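Long-range contact in methyltransferase-like protein 5 (Pyrococcus horikoshii, PDB 1WY7), which binds S-adenosyl-L-homocysteine in a methyltransferase fold and probably acts as an S-adenosylmethionine-dependent methyltransferase, perhaps on RNA: residues K51-L56 with V113-M118. Sequence-based numbering, arbitrary orientation.
Sequences KVVADL and VDIVIM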
# COMPACT_ATOMS: atom_id res chain seq x y z
N LYS A 51 -10.86 1.68 -11.90
CA LYS A 51 -11.09 2.42 -10.66
C LYS A 51 -10.08 3.53 -10.39
O LYS A 51 -8.95 3.49 -10.89
CB LYS A 51 -11.07 1.45 -9.48
CG LYS A 51 -12.02 0.27 -9.62
CD LYS A 51 -13.47 0.67 -9.44
CE LYS A 51 -14.38 -0.55 -9.56
NZ LYS A 51 -15.69 -0.34 -8.88
N VAL A 52 -10.51 4.53 -9.62
CA VAL A 52 -9.62 5.63 -9.23
C VAL A 52 -9.00 5.12 -7.93
O VAL A 52 -9.69 4.94 -6.93
CB VAL A 52 -10.40 6.94 -8.98
CG1 VAL A 52 -9.45 8.03 -8.52
CG2 VAL A 52 -11.10 7.38 -10.25
N VAL A 53 -7.70 4.87 -7.96
CA VAL A 53 -7.01 4.33 -6.80
C VAL A 53 -6.02 5.26 -6.11
O VAL A 53 -5.24 5.95 -6.77
CB VAL A 53 -6.22 3.04 -7.17
CG1 VAL A 53 -5.53 2.47 -5.93
CG2 VAL A 53 -7.16 2.01 -7.80
N ALA A 54 -6.06 5.26 -4.78
CA ALA A 54 -5.13 6.06 -4.01
C ALA A 54 -4.14 5.10 -3.37
O ALA A 54 -4.54 4.09 -2.77
CB ALA A 54 -5.88 6.86 -2.93
N ASP A 55 -2.85 5.39 -3.53
CA ASP A 55 -1.78 4.57 -2.97
C ASP A 55 -1.17 5.42 -1.84
O ASP A 55 -0.37 6.31 -2.09
CB ASP A 55 -0.74 4.27 -4.06
CG ASP A 55 0.39 3.39 -3.57
OD1 ASP A 55 1.30 3.08 -4.39
OD2 ASP A 55 0.39 3.00 -2.38
N LEU A 56 -1.58 5.14 -0.60
CA LEU A 56 -1.09 5.89 0.56
C LEU A 56 0.28 5.38 1.00
O LEU A 56 0.45 4.18 1.26
CB LEU A 56 -2.12 5.82 1.69
CG LEU A 56 -3.27 6.84 1.64
CD1 LEU A 56 -3.70 7.14 0.23
CD2 LEU A 56 -4.45 6.33 2.46
N VAL A 113 -11.69 8.80 -3.47
CA VAL A 113 -11.30 7.85 -4.51
C VAL A 113 -12.20 6.61 -4.42
O VAL A 113 -13.00 6.49 -3.49
CB VAL A 113 -9.84 7.39 -4.32
CG1 VAL A 113 -8.90 8.58 -4.36
CG2 VAL A 113 -9.71 6.65 -3.00
N ASP A 114 -12.05 5.69 -5.37
CA ASP A 114 -12.83 4.45 -5.37
C ASP A 114 -12.20 3.40 -4.46
O ASP A 114 -12.90 2.71 -3.71
CB ASP A 114 -12.92 3.83 -6.78
CG ASP A 114 -13.75 4.66 -7.75
OD1 ASP A 114 -14.82 5.16 -7.34
OD2 ASP A 114 -13.34 4.78 -8.92
N ILE A 115 -10.88 3.29 -4.53
CA ILE A 115 -10.16 2.29 -3.75
C ILE A 115 -8.85 2.82 -3.15
O ILE A 115 -8.17 3.66 -3.73
CB ILE A 115 -9.80 1.02 -4.62
CG1 ILE A 115 -11.01 0.09 -4.77
CG2 ILE A 115 -8.69 0.21 -3.97
CD1 ILE A 115 -11.99 0.52 -5.79
N VAL A 116 -8.51 2.31 -1.98
CA VAL A 116 -7.25 2.65 -1.36
C VAL A 116 -6.42 1.37 -1.25
O VAL A 116 -6.94 0.32 -0.86
CB VAL A 116 -7.39 3.21 0.08
CG1 VAL A 116 -6.02 3.25 0.71
CG2 VAL A 116 -8.01 4.62 0.08
N ILE A 117 -5.15 1.44 -1.62
CA ILE A 117 -4.24 0.32 -1.45
C ILE A 117 -3.06 0.94 -0.72
O ILE A 117 -2.70 2.09 -0.99
CB ILE A 117 -3.78 -0.28 -2.79
CG1 ILE A 117 -3.03 0.76 -3.62
CG2 ILE A 117 -4.99 -0.83 -3.53
CD1 ILE A 117 -2.59 0.25 -5.01
N MSE A 118 -2.49 0.22 0.23
CA MSE A 118 -1.37 0.76 0.97
C MSE A 118 -0.55 -0.25 1.75
O MSE A 118 -1.06 -1.27 2.22
CB MSE A 118 -1.86 1.88 1.93
CG MSE A 118 -2.91 1.46 2.97
SE MSE A 118 -3.46 2.85 4.03
CE MSE A 118 -4.35 1.99 5.27
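With its carboxylate turned anti to the carbonyl carbon (chi1 -68°), Asp114 reaches back to the start of the neighbouring strand, where Val52 N donates to Asp114 OD2 over 2.9 Å. The bond is nearly straight (170°) and uses the anti side of the oxygen, somewhat out of the carboxylate plane. In return Val52 O accepts two amides: Asp114 N lies in its carbonyl plane on a bent path, whereas Ile115 N, 3.1 Å from Val52 O, is tilted from that plane. Without the carboxylate, with an alanine here, the amide of Val52 is likely to lose its acceptor on Asp114, leaving this end of the pairing to the backbone bonds at Val52 O. Lys51 bends at chi2 and passes its CB, CG and CD slantwise over the terminal methyl of Ile115, with Lys51 CG 3.8 Å from Ile115 CD1.

Further along, the chains run parallel and in register, Ala54 N giving to Ile115 O and Ala54 O taking Ile117 N at 3.0 Å. Strands 52-56 and 115-118 are neighbours in the middle of the seven-stranded sheet of a Rossmann-like methyltransferase, whose strand order is 3-2-1-4-5-7-6. On the face of Val53, Asp55 and Ile117, Ile117 places CG1 between its backbone N and carbonyl carbon (chi1 61°), and Ile117 CD1 meets Val53 CG1 at 3.8 Å. Helix 62-69 covers Ile117 here, and its Ser64 OG is hydrogen-bonded to Asp55 OD1; the Asp55 side chain lies about 5 Å from the bound S-adenosyl-L-homocysteine. On the other face Ala54 CB sits against both methyls of Val113, 3.8 Å from Val113 CG1. Nearer the ligand end Leu56 CD2 touches Val116 CG1, crossing it at about a right angle, and lies 3.9 Å from SE of selenomethionine Met118; Phe133 and Leu134 of helix 131-140 pack on Leu56 and Met118 respectively.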